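Local coordinates for CELL WALL surface anchor family protein (Streptococcus pneumoniae, PDB 2WW8) that acts as the adhesin of the pneumococcal pilus and probably helps the bacterium attach to host cells, at residues D453-E458 / W493-E498; V755-K760 / Y778-T783; R800-S805 / N815-A820. One frame throughout, in Å; residues are numbered along the deposited sequence.

Contact 1 (D453-E458 / W493-E498)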
loop_
_atom_site.group_PDB
_atom_site.type_symbol
_atom_site.label_atom_id
_atom_site.label_comp_id
_atom_site.label_asym_id
_atom_site.label_seq_id
_atom_site.Cartn_x
_atom_site.Cartn_y
_atom_site.Cartn_z
ATOM N N ASP A 453 -4.583 -64.269 23.161
ATOM C CA ASP A 453 -5.268 -65.425 22.509
ATOM C C ASP A 453 -5.035 -65.243 20.995
ATOM O O ASP A 453 -5.381 -64.182 20.463
ATOM C CB ASP A 453 -6.757 -65.292 22.829
ATOM C CG ASP A 453 -7.648 -66.382 22.199
ATOM O OD1 ASP A 453 -7.211 -67.204 21.350
ATOM O OD2 ASP A 453 -8.831 -66.407 22.619
ATOM N N LYS A 454 -4.421 -66.220 20.324
ATOM C CA LYS A 454 -4.124 -66.136 18.892
ATOM C C LYS A 454 -5.380 -66.196 18.010
ATOM O O LYS A 454 -5.306 -65.903 16.821
ATOM C CB LYS A 454 -3.419 -67.451 18.521
ATOM C CG LYS A 454 -2.009 -67.535 19.053
ATOM C CD LYS A 454 -1.267 -68.713 18.396
ATOM C CE LYS A 454 0.142 -68.755 19.002
ATOM N NZ LYS A 454 0.950 -69.895 18.526
ATOM N N THR A 455 -6.495 -66.665 18.568
ATOM C CA THR A 455 -7.707 -66.875 17.760
ATOM C C THR A 455 -8.380 -65.571 17.326
ATOM O O THR A 455 -8.705 -64.684 18.136
ATOM C CB THR A 455 -8.723 -67.782 18.480
ATOM O OG1 THR A 455 -8.086 -69.006 18.906
ATOM C CG2 THR A 455 -9.916 -68.193 17.605
ATOM N N VAL A 456 -8.641 -65.489 16.024
ATOM C CA VAL A 456 -9.502 -64.405 15.501
ATOM C C VAL A 456 -10.939 -64.860 15.670
ATOM O O VAL A 456 -11.290 -66.004 15.338
ATOM C CB VAL A 456 -9.242 -64.116 14.004
ATOM C CG1 VAL A 456 -10.147 -62.950 13.459
ATOM C CG2 VAL A 456 -7.774 -63.808 13.816
ATOM N N TYR A 457 -11.771 -63.978 16.218
ATOM C CA TYR A 457 -13.171 -64.257 16.470
ATOM C C TYR A 457 -14.053 -63.455 15.537
ATOM O O TYR A 457 -13.701 -62.342 15.192
ATOM C CB TYR A 457 -13.554 -63.893 17.897
ATOM C CG TYR A 457 -12.886 -64.826 18.869
ATOM C CD1 TYR A 457 -13.475 -66.046 19.187
ATOM C CD2 TYR A 457 -11.676 -64.480 19.453
ATOM C CE1 TYR A 457 -12.857 -66.939 20.057
ATOM C CE2 TYR A 457 -11.054 -65.355 20.343
ATOM C CZ TYR A 457 -11.629 -66.568 20.623
ATOM O OH TYR A 457 -10.998 -67.419 21.511
ATOM N N GLU A 458 -15.185 -64.019 15.140
ATOM C CA GLU A 458 -16.191 -63.262 14.399
ATOM C C GLU A 458 -17.534 -63.827 14.844
ATOM O O GLU A 458 -17.685 -65.050 14.983
ATOM C CB GLU A 458 -15.983 -63.502 12.896
ATOM C CG GLU A 458 -16.485 -62.446 11.940
ATOM C CD GLU A 458 -16.081 -62.724 10.503
ATOM O OE1 GLU A 458 -14.874 -62.910 10.232
ATOM O OE2 GLU A 458 -16.975 -62.746 9.635
ATOM N N TRP A 493 -8.959 -71.935 9.325
ATOM C CA TRP A 493 -9.100 -71.225 10.601
ATOM C C TRP A 493 -8.079 -70.119 10.702
ATOM O O TRP A 493 -6.897 -70.350 10.402
ATOM C CB TRP A 493 -8.834 -72.174 11.770
ATOM C CG TRP A 493 -9.894 -73.221 12.002
ATOM C CD1 TRP A 493 -9.715 -74.590 11.973
ATOM C CD2 TRP A 493 -11.277 -73.001 12.324
ATOM N NE1 TRP A 493 -10.901 -75.212 12.254
ATOM C CE2 TRP A 493 -11.878 -74.268 12.458
ATOM C CE3 TRP A 493 -12.063 -71.861 12.488
ATOM C CZ2 TRP A 493 -13.239 -74.433 12.785
ATOM C CZ3 TRP A 493 -13.429 -72.015 12.823
ATOM C CH2 TRP A 493 -14.004 -73.308 12.963
ATOM N N LEU A 494 -8.509 -68.930 11.140
ATOM C CA LEU A 494 -7.621 -67.791 11.268
ATOM C C LEU A 494 -7.080 -67.484 12.669
ATOM O O LEU A 494 -7.837 -67.538 13.659
ATOM C CB LEU A 494 -8.290 -66.509 10.754
ATOM C CG LEU A 494 -8.867 -66.553 9.335
ATOM C CD1 LEU A 494 -9.681 -65.305 9.035
ATOM C CD2 LEU A 494 -7.765 -66.851 8.259
ATOM N N ASN A 495 -5.816 -67.073 12.701
ATOM C CA ASN A 495 -5.163 -66.669 13.944
ATOM C C ASN A 495 -4.524 -65.324 13.637
ATOM O O ASN A 495 -4.177 -65.037 12.477
ATOM C CB ASN A 495 -4.013 -67.609 14.367
ATOM C CG ASN A 495 -4.457 -68.869 15.066
ATOM O OD1 ASN A 495 -5.629 -69.125 15.335
ATOM N ND2 ASN A 495 -3.464 -69.688 15.395
ATOM N N TRP A 496 -4.366 -64.471 14.660
ATOM C CA TRP A 496 -3.517 -63.260 14.445
ATOM C C TRP A 496 -2.031 -63.693 14.185
ATOM O O TRP A 496 -1.559 -64.683 14.787
ATOM C CB TRP A 496 -3.526 -62.408 15.744
ATOM C CG TRP A 496 -4.879 -61.997 16.105
ATOM C CD1 TRP A 496 -5.627 -62.462 17.146
ATOM C CD2 TRP A 496 -5.705 -61.038 15.410
ATOM N NE1 TRP A 496 -6.861 -61.886 17.130
ATOM C CE2 TRP A 496 -6.931 -60.993 16.092
ATOM C CE3 TRP A 496 -5.515 -60.225 14.281
ATOM C CZ2 TRP A 496 -7.992 -60.164 15.698
ATOM C CZ3 TRP A 496 -6.562 -59.396 13.883
ATOM C CH2 TRP A 496 -7.785 -59.375 14.598
ATOM N N ARG A 497 -1.307 -63.020 13.294
ATOM C CA ARG A 497 0.108 -63.343 13.064
ATOM C C ARG A 497 0.989 -63.011 14.284
ATOM O O ARG A 497 0.605 -62.154 15.117
ATOM C CB ARG A 497 0.597 -62.704 11.737
ATOM C CG ARG A 497 0.980 -61.254 11.819
ATOM C CD ARG A 497 1.439 -60.755 10.431
ATOM N NE ARG A 497 2.115 -59.459 10.473
ATOM C CZ ARG A 497 1.497 -58.293 10.344
ATOM N NH1 ARG A 497 0.175 -58.265 10.189
ATOM N NH2 ARG A 497 2.188 -57.148 10.425
ATOM N N GLU A 498 2.098 -63.761 14.417
ATOM C CA GLU A 498 2.970 -63.690 15.558
ATOM C C GLU A 498 3.241 -62.227 15.993
ATOM O O GLU A 498 3.160 -61.906 17.153
ATOM C CB GLU A 498 4.326 -64.328 15.253
ATOM C CG GLU A 498 5.106 -64.562 16.541
ATOM C CD GLU A 498 5.893 -63.306 17.032
ATOM O OE1 GLU A 498 6.273 -62.489 16.151
ATOM O OE2 GLU A 498 6.160 -63.085 18.264
HETATM O O HOH W 1 -7.936 -63.113 20.153
#

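Contact 2 (V755-K760 / Y778-T783)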
loop_
_atom_site.group_PDB
_atom_site.type_symbol
_atom_site.label_atom_id
_atom_site.label_comp_id
_atom_site.label_asym_id
_atom_site.label_seq_id
_atom_site.Cartn_x
_atom_site.Cartn_y
_atom_site.Cartn_z
ATOM N N VAL A 755 -15.317 83.856 -44.059
ATOM C CA VAL A 755 -16.175 82.664 -44.036
ATOM C C VAL A 755 -15.511 81.531 -44.824
ATOM O O VAL A 755 -15.099 81.714 -45.966
ATOM C CB VAL A 755 -17.572 82.978 -44.598
ATOM C CG1 VAL A 755 -18.422 81.713 -44.710
ATOM C CG2 VAL A 755 -18.276 84.072 -43.746
ATOM N N PHE A 756 -15.383 80.359 -44.215
ATOM C CA PHE A 756 -14.685 79.239 -44.839
ATOM C C PHE A 756 -15.537 77.982 -44.717
ATOM O O PHE A 756 -16.382 77.912 -43.820
ATOM C CB PHE A 756 -13.390 78.957 -44.080
ATOM C CG PHE A 756 -12.299 79.986 -44.317
ATOM C CD1 PHE A 756 -12.346 81.223 -43.696
ATOM C CD2 PHE A 756 -11.215 79.694 -45.129
ATOM C CE1 PHE A 756 -11.348 82.154 -43.878
ATOM C CE2 PHE A 756 -10.204 80.635 -45.339
ATOM C CZ PHE A 756 -10.269 81.858 -44.710
ATOM N N SER A 757 -15.282 77.004 -45.583
ATOM C CA SER A 757 -15.945 75.726 -45.509
ATOM C C SER A 757 -14.875 74.668 -45.682
ATOM O O SER A 757 -14.068 74.755 -46.602
ATOM C CB SER A 757 -17.018 75.608 -46.594
ATOM O OG SER A 757 -18.099 76.478 -46.301
ATOM N N LEU A 758 -14.881 73.671 -44.799
ATOM C CA LEU A 758 -13.967 72.527 -44.878
ATOM C C LEU A 758 -14.588 71.393 -45.698
ATOM O O LEU A 758 -15.619 70.855 -45.305
ATOM C CB LEU A 758 -13.589 72.041 -43.472
ATOM C CG LEU A 758 -12.497 70.970 -43.320
ATOM C CD1 LEU A 758 -11.252 71.168 -44.206
ATOM C CD2 LEU A 758 -12.101 70.824 -41.824
ATOM N N GLN A 759 -13.980 71.044 -46.830
ATOM C CA GLN A 759 -14.480 69.937 -47.649
ATOM C C GLN A 759 -13.702 68.655 -47.411
ATOM O O GLN A 759 -12.523 68.698 -47.064
ATOM C CB GLN A 759 -14.426 70.271 -49.136
ATOM C CG GLN A 759 -15.123 71.577 -49.498
ATOM C CD GLN A 759 -16.624 71.437 -49.530
ATOM O OE1 GLN A 759 -17.327 71.687 -48.545
ATOM N NE2 GLN A 759 -17.129 71.003 -50.681
ATOM N N LYS A 760 -14.373 67.517 -47.598
ATOM C CA LYS A 760 -13.740 66.204 -47.479
ATOM C C LYS A 760 -13.885 65.430 -48.778
ATOM O O LYS A 760 -14.919 65.529 -49.433
ATOM C CB LYS A 760 -14.316 65.385 -46.320
ATOM C CG LYS A 760 -13.390 64.247 -45.895
ATOM C CD LYS A 760 -13.891 63.521 -44.656
ATOM C CE LYS A 760 -13.051 62.260 -44.369
ATOM N NZ LYS A 760 -12.869 61.376 -45.564
ATOM N N TYR A 778 -18.658 72.454 -40.052
ATOM C CA TYR A 778 -17.547 73.189 -40.644
ATOM C C TYR A 778 -17.900 73.723 -42.039
ATOM O O TYR A 778 -17.065 73.756 -42.946
ATOM C CB TYR A 778 -16.281 72.323 -40.667
ATOM C CG TYR A 778 -15.819 71.920 -39.289
ATOM C CD1 TYR A 778 -15.942 72.793 -38.207
ATOM C CD2 TYR A 778 -15.240 70.659 -39.071
ATOM C CE1 TYR A 778 -15.506 72.429 -36.931
ATOM C CE2 TYR A 778 -14.803 70.278 -37.800
ATOM C CZ TYR A 778 -14.943 71.166 -36.737
ATOM O OH TYR A 778 -14.493 70.791 -35.492
ATOM N N GLN A 779 -19.150 74.141 -42.202
ATOM C CA GLN A 779 -19.620 74.755 -43.435
ATOM C C GLN A 779 -19.967 76.183 -43.051
ATOM O O GLN A 779 -20.637 76.375 -42.025
ATOM C CB GLN A 779 -20.829 73.992 -43.965
ATOM C CG GLN A 779 -20.411 72.634 -44.465
ATOM C CD GLN A 779 -19.886 72.723 -45.869
ATOM O OE1 GLN A 779 -20.484 73.397 -46.719
ATOM N NE2 GLN A 779 -18.773 72.048 -46.132
ATOM N N ASN A 780 -19.455 77.157 -43.817
ATOM C CA ASN A 780 -19.701 78.574 -43.526
ATOM C C ASN A 780 -19.268 78.992 -42.138
ATOM O O ASN A 780 -20.036 79.586 -41.394
ATOM C CB ASN A 780 -21.198 78.902 -43.632
ATOM C CG ASN A 780 -21.669 78.961 -45.059
ATOM O OD1 ASN A 780 -21.200 78.231 -45.931
ATOM N ND2 ASN A 780 -22.605 79.862 -45.310
ATOM N N VAL A 781 -18.047 78.658 -41.759
ATOM C CA VAL A 781 -17.602 79.045 -40.429
ATOM C C VAL A 781 -17.054 80.458 -40.580
ATOM O O VAL A 781 -16.267 80.741 -41.475
ATOM C CB VAL A 781 -16.602 78.056 -39.814
ATOM C CG1 VAL A 781 -17.187 76.658 -39.872
ATOM C CG2 VAL A 781 -15.291 78.067 -40.579
ATOM N N ARG A 782 -17.519 81.339 -39.703
ATOM C CA ARG A 782 -17.173 82.740 -39.766
ATOM C C ARG A 782 -16.153 82.980 -38.648
ATOM O O ARG A 782 -16.430 82.621 -37.495
ATOM C CB ARG A 782 -18.444 83.553 -39.525
ATOM C CG ARG A 782 -18.223 85.040 -39.531
ATOM C CD ARG A 782 -19.578 85.742 -39.487
ATOM N NE ARG A 782 -19.440 87.187 -39.671
ATOM C CZ ARG A 782 -19.512 87.804 -40.850
ATOM N NH1 ARG A 782 -19.727 87.114 -41.975
ATOM N NH2 ARG A 782 -19.359 89.123 -40.885
ATOM N N THR A 783 -15.002 83.570 -38.957
ATOM C CA THR A 783 -13.982 83.882 -37.952
ATOM C C THR A 783 -14.428 84.978 -36.982
ATOM O O THR A 783 -15.165 85.888 -37.386
ATOM C CB THR A 783 -12.631 84.318 -38.597
ATOM O OG1 THR A 783 -12.805 85.511 -39.398
ATOM C CG2 THR A 783 -12.025 83.176 -39.437
#

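Contact 3 (R800-S805 / N815-A820)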
loop_
_atom_site.group_PDB
_atom_site.type_symbol
_atom_site.label_atom_id
_atom_site.label_comp_id
_atom_site.label_asym_id
_atom_site.label_seq_id
_atom_site.Cartn_x
_atom_site.Cartn_y
_atom_site.Cartn_z
ATOM N N ARG A 800 -9.901 69.747 -48.112
ATOM C CA ARG A 800 -9.679 71.005 -48.845
ATOM C C ARG A 800 -10.454 72.114 -48.139
ATOM O O ARG A 800 -11.685 72.020 -48.034
ATOM C CB ARG A 800 -10.163 70.929 -50.301
ATOM C CG ARG A 800 -9.242 70.175 -51.236
ATOM C CD ARG A 800 -9.839 70.023 -52.634
ATOM N NE ARG A 800 -8.930 69.266 -53.496
ATOM C CZ ARG A 800 -9.134 68.987 -54.787
ATOM N NH1 ARG A 800 -10.217 69.412 -55.429
ATOM N NH2 ARG A 800 -8.241 68.270 -55.464
ATOM N N LEU A 801 -9.734 73.124 -47.649
ATOM C CA LEU A 801 -10.373 74.261 -46.984
ATOM C C LEU A 801 -10.621 75.364 -48.035
ATOM O O LEU A 801 -9.712 75.736 -48.792
ATOM C CB LEU A 801 -9.542 74.754 -45.794
ATOM C CG LEU A 801 -10.020 76.073 -45.174
ATOM C CD1 LEU A 801 -11.227 75.957 -44.256
ATOM C CD2 LEU A 801 -8.863 76.623 -44.397
ATOM N N PHE A 802 -11.862 75.838 -48.122
ATOM C CA PHE A 802 -12.223 76.858 -49.105
ATOM C C PHE A 802 -12.531 78.127 -48.345
ATOM O O PHE A 802 -13.195 78.072 -47.296
ATOM C CB PHE A 802 -13.478 76.486 -49.923
ATOM C CG PHE A 802 -13.243 75.477 -51.012
ATOM C CD1 PHE A 802 -12.948 74.141 -50.707
ATOM C CD2 PHE A 802 -13.338 75.843 -52.346
ATOM C CE1 PHE A 802 -12.727 73.169 -51.723
ATOM C CE2 PHE A 802 -13.130 74.881 -53.388
ATOM C CZ PHE A 802 -12.810 73.536 -53.081
ATOM N N GLU A 803 -12.061 79.250 -48.903
ATOM C CA GLU A 803 -12.528 80.566 -48.452
ATOM C C GLU A 803 -13.826 80.953 -49.149
ATOM O O GLU A 803 -13.849 81.156 -50.369
ATOM C CB GLU A 803 -11.467 81.653 -48.684
ATOM C CG GLU A 803 -11.887 83.071 -48.305
ATOM C CD GLU A 803 -10.709 83.941 -47.907
ATOM O OE1 GLU A 803 -9.543 83.471 -47.958
ATOM O OE2 GLU A 803 -10.957 85.103 -47.531
ATOM N N ASN A 804 -14.925 81.071 -48.413
ATOM C CA ASN A 804 -16.162 81.409 -49.147
ATOM C C ASN A 804 -16.188 82.916 -49.404
ATOM O O ASN A 804 -16.549 83.346 -50.505
ATOM C CB ASN A 804 -17.435 80.939 -48.430
ATOM C CG ASN A 804 -17.432 79.435 -48.168
ATOM O OD1 ASN A 804 -17.291 78.983 -47.028
ATOM N ND2 ASN A 804 -17.578 78.647 -49.235
ATOM N N SER A 805 -15.796 83.699 -48.396
ATOM C CA SER A 805 -15.774 85.145 -48.546
ATOM C C SER A 805 -14.718 85.805 -47.645
ATOM O O SER A 805 -14.523 85.419 -46.491
ATOM C CB SER A 805 -17.166 85.728 -48.294
ATOM O OG SER A 805 -17.504 85.748 -46.922
ATOM N N ASN A 815 -15.398 81.843 -52.852
ATOM C CA ASN A 815 -15.349 80.368 -52.978
ATOM C C ASN A 815 -14.103 79.854 -53.679
ATOM O O ASN A 815 -14.198 79.339 -54.791
ATOM C CB ASN A 815 -16.588 79.816 -53.695
ATOM C CG ASN A 815 -17.862 80.283 -53.044
ATOM O OD1 ASN A 815 -18.107 80.030 -51.861
ATOM N ND2 ASN A 815 -18.659 81.024 -53.801
ATOM N N LYS A 816 -12.941 80.050 -53.059
ATOM C CA LYS A 816 -11.676 79.633 -53.664
ATOM C C LYS A 816 -11.011 78.540 -52.792
ATOM O O LYS A 816 -11.022 78.670 -51.571
ATOM C CB LYS A 816 -10.723 80.838 -53.871
ATOM C CG LYS A 816 -11.153 81.945 -54.872
ATOM C CD LYS A 816 -11.288 81.450 -56.329
ATOM C CE LYS A 816 -11.937 82.535 -57.222
ATOM N NZ LYS A 816 -12.935 81.913 -58.120
ATOM N N PRO A 817 -10.409 77.486 -53.399
ATOM C CA PRO A 817 -9.609 76.536 -52.619
ATOM C C PRO A 817 -8.372 77.234 -52.006
ATOM O O PRO A 817 -7.699 78.006 -52.686
ATOM C CB PRO A 817 -9.142 75.513 -53.671
ATOM C CG PRO A 817 -9.154 76.258 -54.985
ATOM C CD PRO A 817 -10.231 77.320 -54.861
ATOM N N ILE A 818 -8.087 76.995 -50.733
ATOM C CA ILE A 818 -6.921 77.608 -50.080
ATOM C C ILE A 818 -5.851 76.577 -49.673
ATOM O O ILE A 818 -4.701 76.646 -50.127
ATOM C CB ILE A 818 -7.318 78.467 -48.857
ATOM C CG1 ILE A 818 -8.470 79.412 -49.220
ATOM C CG2 ILE A 818 -6.097 79.264 -48.314
ATOM C CD1 ILE A 818 -8.062 80.417 -50.289
ATOM N N VAL A 819 -6.249 75.604 -48.855
ATOM C CA VAL A 819 -5.297 74.648 -48.301
ATOM C C VAL A 819 -5.805 73.223 -48.501
ATOM O O VAL A 819 -7.015 72.957 -48.368
ATOM C CB VAL A 819 -5.113 74.801 -46.766
ATOM C CG1 VAL A 819 -3.949 73.910 -46.281
ATOM C CG2 VAL A 819 -4.862 76.241 -46.354
ATOM N N ALA A 820 -4.855 72.340 -48.810
ATOM C CA ALA A 820 -5.064 70.889 -48.824
ATOM C C ALA A 820 -4.271 70.257 -47.693
ATOM O O ALA A 820 -3.169 70.712 -47.351
ATOM C CB ALA A 820 -4.622 70.266 -50.147
#

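Contact 1 (D453-E458 / W493-E498)
Val-456 and Trp-496 meet at about a right angle. Trp-496 CB lies 4.1 Å from Lys-454 O. CG stands beside the backbone N, anti to the carbonyl carbon (chi1 -59°), which turns the indole toward 453-458. CD1 comes next, 3.7 Å from Asp-453 O at the ring edge. Val-456 CG2 sits over one face, 3.8 Å from the centroid of the five-membered ring and 13° off its normal, a CH-pi contact. Along the edge, NE1 gives a weak hydrogen bond to a water in the ring plane. That water donates to Asp-453 O and Thr-455 O. CE2 also touches CG2, and CZ2 meets both Val-456 methyls, CG1 at 4.2 Å.

The backbones join in a single bridge, Thr-455 with Asn-495. Trp-496 N donates to Lys-454 O at 2.8 Å, and Val-456 N to Leu-494 O at 3.2 Å. Asp-453 OD1 accepts from Thr-455 N, 2.9 Å away, in an Asx turn, while its OD2 takes the Tyr-457 hydroxyl. Val-456 and Leu-494 each also have a backbone hydrogen bond to Ala-463 of strand 461-467. The turn is thus fixed through its own carboxylate; the indole relies on packing against Val-456 and the Phe-451 ring, its water bond being weak.

Contact 2 (V755-K760 / Y778-T783)
Ser-757 and Gln-759 both turn their side chains beside their own backbone N, and this brings them to 778-783. In Ser-757 it places OG 2.9 Å from Asn-780 N, which donates to it along a nearly straight line. Gln-759 and Gln-779 each bend at the second torsion, -77° and -83°, so their amides meet although both CB atoms point away from the opposite segment. Gln-779 NE2 donates to Gln-759 OE1 at 2.8 Å. The donor lies almost on the line of the acceptor C=O, and the acceptor is in the amide plane of Gln-779. The two amide planes are 51° apart.

The backbones are antiparallel and join strand 755-761 to edge strand 781-782 of the prealbumin-like domain. Phe-756 and Val-781 form a hydrogen-bonded pair: Phe-756 N reaches Val-781 O at 2.9 Å, and Val-781 N reaches Phe-756 O at 2.8 Å. Asn-780 also faces Phe-756, which makes a G1 beta bulge. Beyond it, Leu-758 N donates to Tyr-778 O at 2.9 Å.

Leu-758 and Tyr-778 lie side by side and point the same way, with their CB atoms 3.9 Å apart. The Tyr-778 ring runs on to Phe-791, which it meets edge-to-face, and its hydroxyl bonds Lys-792 N. At the other end Val-755 CG1 packs 3.6 Å from Asn-780 CA.

Ser-757 OG also bonds Asn-804 OD1 of the next strand. One hydroxyl therefore serves two neighbours of its strand. Past the Phe-756 pair, one backbone bond and the side-chain bonds of Ser-757 and Gln-759 join the segments.

Contact 3 (R800-S805 / N815-A820)
Phe-802 and Pro-817 face each other as a non-hydrogen-bonded pair in an antiparallel hairpin whose strand axes come within 4.5 Å at 139°. A classic bulge shifts the register next to them. Ile-818 and Val-819 both face Leu-801, whose O accepts from Ile-818 N at 2.8 Å and only weakly from Val-819 N at 3.5 Å. A G1 bulge follows where Asn-815 and Lys-816 both face Glu-803.

The Phe-802 ring carries Pro-817 CA over one face, offset toward the rim. Its CE2 lies 4.0 Å from Pro-817 CB, and its CD2 is 3.5 Å from Pro-817 N. Ile-818 crosses Glu-803 obliquely, with CG1 3.8 Å from Glu-803 CB. The Glu-803 chain is extended from the start, CG anti to the backbone N (chi1 177°), and its OE1 runs past Ile-818 CD1. At the loop end of the hairpin Asn-804 ND2 donates to Asn-815 OD1 at 3.0 Å. This bond is nearly straight and lies in the planes of both amides, which are themselves 65° apart. Asn-815 N in turn donates to Asn-804 O, 3.0 Å away.

Leu-801 and Val-819 turn to Phe-740 of strand 736-744, in the interior of the prealbumin-like domain. Asn-804 uses both ends of its amide, since OD1 takes Ser-757 OG. Its rotation is thereby set by two partners, Ser-757 of strand 755-761 and Asn-815 at the corner before strand 816-824.

From the N terminus, contact 1 first closes 34 residues, with helix 469-477 and strand 461-467, and ties the loop before strand 457-458 to the end of strand 489-496. Contact 2 then closes 17 residues and contact 3 only nine. The three follow in series, with no nesting or crossing. Contact 1 lies across the chain's centre from the others, about 154 Å from contact 2 between centres. Contacts 2 and 3 have centres about 8 Å apart in one prealbumin-like domain. Strands 755-761 and 797-805 are neighbours in its sheet, so contact 2 adds strand 781-782 on one flank and contact 3 adds strand 816-824 on the other.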